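Local coordinates for elicitor protein Hrip2 (Magnaporthe oryzae, PDB 5FID) that probably acts as a fungal protein elicitor, a small disulfide-bonded beta protein of the Bys1 family that triggers defence responses in plants, at residues A[42-47]-A[129-134]; A[16-21]-A[38-43]. The protein carries 1 engineered substitution. All blocks are in the same frame, centred on the assembly; numbering follows the deposited sequence.

Contact 1 of 2, residues A[42-47]-A[129-134]; sequences EDFRKS and INVEAT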
loop_
_atom_site.group_PDB
_atom_site.type_symbol
_atom_site.label_atom_id
_atom_site.label_comp_id
_atom_site.label_asym_id
_atom_site.label_seq_id
_atom_site.Cartn_x
_atom_site.Cartn_y
_atom_site.Cartn_z
ATOM N N GLU A 42 -1.388 13.125 16.583
ATOM C CA GLU A 42 -1.613 14.365 15.841
ATOM C C GLU A 42 -2.751 14.156 14.861
ATOM O O GLU A 42 -2.996 13.037 14.422
ATOM C CB GLU A 42 -0.349 14.789 15.082
ATOM C CG GLU A 42 0.029 13.877 13.911
ATOM C CD GLU A 42 1.184 14.454 13.100
ATOM O OE1 GLU A 42 1.810 15.432 13.583
ATOM O OE2 GLU A 42 1.469 13.953 11.983
ATOM N N ASP A 43 -3.466 15.229 14.534
ATOM C CA ASP A 43 -4.428 15.159 13.448
ATOM C C ASP A 43 -3.701 14.859 12.155
ATOM O O ASP A 43 -2.581 15.338 11.951
ATOM C CB ASP A 43 -5.140 16.495 13.267
ATOM C CG ASP A 43 -6.016 16.851 14.429
ATOM O OD1 ASP A 43 -6.153 16.030 15.363
ATOM O OD2 ASP A 43 -6.590 17.961 14.396
ATOM N N PHE A 44 -4.344 14.093 11.278
ATOM C CA PHE A 44 -3.815 13.843 9.941
ATOM C C PHE A 44 -3.513 15.146 9.225
ATOM O O PHE A 44 -4.384 16.022 9.093
ATOM C CB PHE A 44 -4.830 13.072 9.098
ATOM C CG PHE A 44 -4.528 11.610 8.954
ATOM C CD1 PHE A 44 -3.875 10.915 9.958
ATOM C CD2 PHE A 44 -4.904 10.931 7.803
ATOM C CE1 PHE A 44 -3.608 9.560 9.815
ATOM C CE2 PHE A 44 -4.631 9.581 7.650
ATOM C CZ PHE A 44 -3.986 8.898 8.658
ATOM N N ARG A 45 -2.284 15.269 8.742
ATOM C CA ARG A 45 -1.898 16.429 7.967
ATOM C C ARG A 45 -2.285 16.162 6.532
ATOM O O ARG A 45 -2.084 15.059 6.031
ATOM C CB ARG A 45 -0.401 16.686 8.100
ATOM C CG ARG A 45 -0.006 17.069 9.517
ATOM C CD ARG A 45 1.490 17.005 9.726
ATOM N NE ARG A 45 1.812 17.265 11.125
ATOM C CZ ARG A 45 1.942 18.477 11.648
ATOM N NH1 ARG A 45 1.789 19.549 10.887
ATOM N NH2 ARG A 45 2.229 18.611 12.934
ATOM N N LYS A 46 -2.867 17.176 5.900
ATOM C CA LYS A 46 -3.407 17.073 4.555
ATOM C C LYS A 46 -2.373 16.499 3.594
ATOM O O LYS A 46 -2.673 15.601 2.805
ATOM C CB LYS A 46 -3.847 18.467 4.099
ATOM C CG LYS A 46 -4.604 18.520 2.789
ATOM C CD LYS A 46 -4.768 19.973 2.360
ATOM C CE LYS A 46 -3.416 20.681 2.368
ATOM N NZ LYS A 46 -3.511 22.169 2.248
ATOM N N SER A 47 -1.150 17.006 3.698
ATOM C CA SER A 47 -0.044 16.620 2.822
ATOM C C SER A 47 0.585 15.274 3.160
ATOM O O SER A 47 1.406 14.768 2.398
ATOM C CB SER A 47 1.062 17.680 2.876
ATOM O OG SER A 47 1.709 17.728 4.164
ATOM N N ILE A 129 -9.206 6.331 8.400
ATOM C CA ILE A 129 -8.421 5.445 9.240
ATOM C C ILE A 129 -7.702 6.287 10.277
ATOM O O ILE A 129 -7.508 7.487 10.074
ATOM C CB ILE A 129 -7.362 4.681 8.428
ATOM C CG1 ILE A 129 -6.394 5.653 7.752
ATOM C CG2 ILE A 129 -8.023 3.799 7.380
ATOM C CD1 ILE A 129 -5.223 4.966 7.028
ATOM N N ASN A 130 -7.336 5.664 11.392
ATOM C CA ASN A 130 -6.327 6.225 12.283
ATOM C C ASN A 130 -5.097 5.372 12.047
ATOM O O ASN A 130 -5.210 4.155 11.970
ATOM C CB ASN A 130 -6.745 6.118 13.759
ATOM C CG ASN A 130 -7.791 7.147 14.166
ATOM O OD1 ASN A 130 -7.932 8.203 13.549
ATOM N ND2 ASN A 130 -8.511 6.852 15.244
ATOM N N VAL A 131 -3.933 5.989 11.886
ATOM C CA VAL A 131 -2.698 5.219 11.726
ATOM C C VAL A 131 -2.061 5.106 13.100
ATOM O O VAL A 131 -1.603 6.097 13.662
ATOM C CB VAL A 131 -1.734 5.876 10.721
ATOM C CG1 VAL A 131 -0.418 5.116 10.660
ATOM C CG2 VAL A 131 -2.365 5.888 9.341
ATOM N N GLU A 132 -2.056 3.892 13.647
ATOM C CA GLU A 132 -1.815 3.695 15.068
ATOM C C GLU A 132 -0.689 2.703 15.295
ATOM O O GLU A 132 -0.797 1.529 14.929
ATOM C CB GLU A 132 -3.107 3.216 15.734
ATOM C CG GLU A 132 -3.044 3.084 17.237
ATOM C CD GLU A 132 -4.419 2.844 17.842
ATOM O OE1 GLU A 132 -5.403 2.647 17.080
ATOM O OE2 GLU A 132 -4.524 2.853 19.081
ATOM N N ALA A 133 0.398 3.188 15.893
ATOM C CA ALA A 133 1.571 2.368 16.147
ATOM C C ALA A 133 1.703 2.113 17.637
ATOM O O ALA A 133 1.420 2.990 18.445
ATOM C CB ALA A 133 2.824 3.055 15.629
ATOM N N THR A 134 2.128 0.905 17.996
ATOM C CA THR A 134 2.449 0.571 19.380
ATOM C C THR A 134 3.890 0.070 19.467
ATOM O O THR A 134 4.236 -0.932 18.845
ATOM C CB THR A 134 1.516 -0.521 19.934
ATOM O OG1 THR A 134 0.168 -0.035 19.967
ATOM C CG2 THR A 134 1.933 -0.897 21.360
#

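Contact 2 of 2, residues A[16-21]-A[38-43]; sequences VYVQSF and QTFSED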
loop_
_atom_site.group_PDB
_atom_site.type_symbol
_atom_site.label_atom_id
_atom_site.label_comp_id
_atom_site.label_asym_id
_atom_site.label_seq_id
_atom_site.Cartn_x
_atom_site.Cartn_y
_atom_site.Cartn_z
ATOM N N VAL A 16 10.826 7.626 24.973
ATOM C CA VAL A 16 11.052 7.776 23.535
ATOM C C VAL A 16 10.691 9.182 23.075
ATOM O O VAL A 16 9.992 9.911 23.780
ATOM C CB VAL A 16 10.256 6.742 22.713
ATOM C CG1 VAL A 16 10.507 5.343 23.231
ATOM C CG2 VAL A 16 8.781 7.056 22.758
ATOM N N TYR A 17 11.183 9.565 21.900
ATOM C CA TYR A 17 10.943 10.900 21.365
ATOM C C TYR A 17 10.296 10.776 20.001
ATOM O O TYR A 17 10.712 9.951 19.185
ATOM C CB TYR A 17 12.255 11.688 21.290
ATOM C CG TYR A 17 12.896 11.811 22.648
ATOM C CD1 TYR A 17 12.654 12.908 23.456
ATOM C CD2 TYR A 17 13.701 10.799 23.147
ATOM C CE1 TYR A 17 13.229 13.005 24.729
ATOM C CE2 TYR A 17 14.278 10.893 24.405
ATOM C CZ TYR A 17 14.039 11.990 25.187
ATOM O OH TYR A 17 14.618 12.060 26.445
ATOM N N VAL A 18 9.259 11.574 19.769
ATOM C CA VAL A 18 8.481 11.480 18.543
ATOM C C VAL A 18 8.321 12.871 17.949
ATOM O O VAL A 18 8.100 13.832 18.682
ATOM C CB VAL A 18 7.081 10.890 18.837
ATOM C CG1 VAL A 18 6.249 10.797 17.558
ATOM C CG2 VAL A 18 7.205 9.512 19.466
ATOM N N GLN A 19 8.461 12.990 16.629
ATOM C CA GLN A 19 8.213 14.267 15.961
ATOM C C GLN A 19 7.777 14.062 14.509
ATOM O O GLN A 19 8.291 13.177 13.801
ATOM C CB GLN A 19 9.442 15.187 16.029
ATOM C CG GLN A 19 9.159 16.629 15.633
ATOM C CD GLN A 19 10.356 17.542 15.833
ATOM O OE1 GLN A 19 11.492 17.077 15.940
ATOM N NE2 GLN A 19 10.102 18.857 15.900
ATOM N N SER A 20 6.820 14.879 14.073
ATOM C CA SER A 20 6.241 14.756 12.735
ATOM C C SER A 20 6.797 15.803 11.781
ATOM O O SER A 20 6.924 16.983 12.131
ATOM C CB SER A 20 4.714 14.878 12.799
ATOM O OG SER A 20 4.125 14.554 11.543
ATOM N N PHE A 21 7.125 15.354 10.573
ATOM C CA PHE A 21 7.757 16.192 9.565
ATOM C C PHE A 21 6.907 16.184 8.307
ATOM O O PHE A 21 7.056 15.291 7.465
ATOM C CB PHE A 21 9.152 15.639 9.255
ATOM C CG PHE A 21 10.081 15.689 10.424
ATOM C CD1 PHE A 21 9.987 14.753 11.442
ATOM C CD2 PHE A 21 11.030 16.688 10.524
ATOM C CE1 PHE A 21 10.818 14.813 12.540
ATOM C CE2 PHE A 21 11.874 16.744 11.613
ATOM C CZ PHE A 21 11.771 15.806 12.621
ATOM N N GLN A 38 3.319 6.551 27.712
ATOM C CA GLN A 38 2.613 7.684 27.112
ATOM C C GLN A 38 2.334 7.500 25.626
ATOM O O GLN A 38 2.932 6.645 24.962
ATOM C CB GLN A 38 3.372 8.994 27.335
ATOM C CG GLN A 38 3.308 9.537 28.760
ATOM C CD GLN A 38 3.865 10.944 28.849
ATOM O OE1 GLN A 38 4.994 11.203 28.424
ATOM N NE2 GLN A 38 3.071 11.868 29.385
ATOM N N THR A 39 1.418 8.316 25.112
ATOM C CA THR A 39 1.006 8.239 23.713
ATOM C C THR A 39 1.169 9.596 23.014
ATOM O O THR A 39 0.832 10.655 23.568
ATOM C CB THR A 39 -0.460 7.750 23.598
ATOM O OG1 THR A 39 -0.551 6.398 24.073
ATOM C CG2 THR A 39 -0.946 7.795 22.153
ATOM N N PHE A 40 1.719 9.557 21.804
ATOM C CA PHE A 40 1.751 10.715 20.924
ATOM C C PHE A 40 0.555 10.650 19.981
ATOM O O PHE A 40 0.174 9.574 19.524
ATOM C CB PHE A 40 3.044 10.691 20.100
ATOM C CG PHE A 40 3.009 11.575 18.872
ATOM C CD1 PHE A 40 3.423 12.896 18.942
ATOM C CD2 PHE A 40 2.587 11.076 17.649
ATOM C CE1 PHE A 40 3.403 13.711 17.806
ATOM C CE2 PHE A 40 2.563 11.883 16.519
ATOM C CZ PHE A 40 2.974 13.199 16.604
ATOM N N SER A 41 -0.033 11.794 19.657
ATOM C CA SER A 41 -1.010 11.811 18.574
ATOM C C SER A 41 -1.037 13.149 17.863
ATOM O O SER A 41 -0.742 14.181 18.461
ATOM C CB SER A 41 -2.406 11.452 19.085
ATOM O OG SER A 41 -2.868 12.429 19.992
ATOM N N GLU A 42 -1.388 13.125 16.583
ATOM C CA GLU A 42 -1.613 14.365 15.841
ATOM C C GLU A 42 -2.751 14.156 14.861
ATOM O O GLU A 42 -2.996 13.037 14.422
ATOM C CB GLU A 42 -0.349 14.789 15.082
ATOM C CG GLU A 42 0.029 13.877 13.911
ATOM C CD GLU A 42 1.184 14.454 13.100
ATOM O OE1 GLU A 42 1.810 15.432 13.583
ATOM O OE2 GLU A 42 1.469 13.953 11.983
ATOM N N ASP A 43 -3.466 15.229 14.534
ATOM C CA ASP A 43 -4.428 15.159 13.448
ATOM C C ASP A 43 -3.701 14.859 12.155
ATOM O O ASP A 43 -2.581 15.338 11.951
ATOM C CB ASP A 43 -5.140 16.495 13.267
ATOM C CG ASP A 43 -6.016 16.851 14.429
ATOM O OD1 ASP A 43 -6.153 16.030 15.363
ATOM O OD2 ASP A 43 -6.590 17.961 14.396
#

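Contact 1 of 2, residues A[42-47]-A[129-134]
Phe-44 reaches across to Ile-129 and Val-131 with the far end of its ring, and no hydrogen bond joins the two segments. CZ does most of the touching. It lies 3.5 Å from CG2 of Val-131, which comes in at the ring edge, close to the ring plane, while CE1 of Phe-44 rests 3.9 Å from the same methyl. With CG1 of Val-131 anti to the backbone N (chi1 175°), CG2 is the branch turned to the ring. Ile-129 touches more loosely, its CG1 4.1 Å from Phe-44 CZ, while its carbonyl O lies over one face of the ring.

Phe-44 is the first residue beyond strand 39-43, and its ring also stacks on Tyr-67. The Tyr-67 hydroxyl bonds to the backbone N of Arg-45, the next residue, and to OE2 of Glu-42, two residues before Phe-44. Arg-45 then folds back on Glu-42 side-on, with NE 3.1 Å and NH2 3.3 Å from the single oxygen OE1. Both nitrogens arrive from the same face of the carboxylate, above its plane, while OE1 stays within 10° of the guanidinium plane. This salt bridge ties the exit of the strand to the residue after Phe-44.

Strand 5-10 runs between strands 39-43 and 131-135. Just before it, Gln-4 pairs with Phe-44 through its backbone and takes the N-H of Ile-129 on its side-chain OE1. The contact is therefore side-chain packing between two strands of a mixed beta-sheet that are separated by one strand, made where Phe-44 leaves strand 39-43, beside the start of strand 5-10.

Contact 2 of 2, residues A[16-21]-A[38-43]
This is a sheet-to-sheet contact inside a beta-sandwich: strand 16-22 of the antiparallel sheet faces strand 39-43 of the mixed sheet, and side chains alone bridge them. The touching parts run 11° apart, nearly parallel, with Val-18 opposite Phe-40 and Ser-20 opposite Glu-42. One pair is apolar and the next polar.

Val-18 sets CG1 over the middle of the Phe-40 ring, 3.6 Å from its centroid and 13° off the ring normal, a CH-pi contact made square on the face. The methyl gets there because it is anti to the backbone N (chi1 180°), and the closest ring atom is Phe-40 CG, 3.6 Å from Val-18 CG1.

Two residues on, Ser-20 OG donates to Glu-42 OE2 at 2.8 Å, meeting that oxygen on its syn side and 24° out of the carboxylate plane. The serine hydroxyl also bonds to Ser-49 OG, while OE2 is also hydrogen-bonded to Tyr-67 OH. Both the hydroxyl and OE2 thus have two partners in a largely buried setting.

Strand 49-54 lies beside strand 16-22, and its Val-51 packs on both Val-18 and Ser-20. On the mixed-sheet side Phe-40 touches Val-8 of strand 5-10, and it also reaches Thr-32 of strand 32-34 in the other sheet, the edge strand that pairs with 16-22 on its other flank.

How the contacts relate
Both contacts are largely buried and both use strand 39-43, an edge strand of the mixed sheet, but they look in different directions from it. Contact 2 spans the interior to the opposing antiparallel sheet, whereas contact 1 stays within the mixed sheet and skips over strand 5-10. Their chemistry follows: contact 1 has no hydrogen bond across its segments and rests mainly on apolar side chains, while contact 2 adds one to its methyl-on-ring packing. Glu-42 connects them, serving Ser-20 in one and Arg-45 in the other; Arg-45 NE lies 3.6 Å from Ser-20 OG, a packing contact only. The centres lie about 10 Å apart, with the polar group around Glu-42 where the two contacts meet.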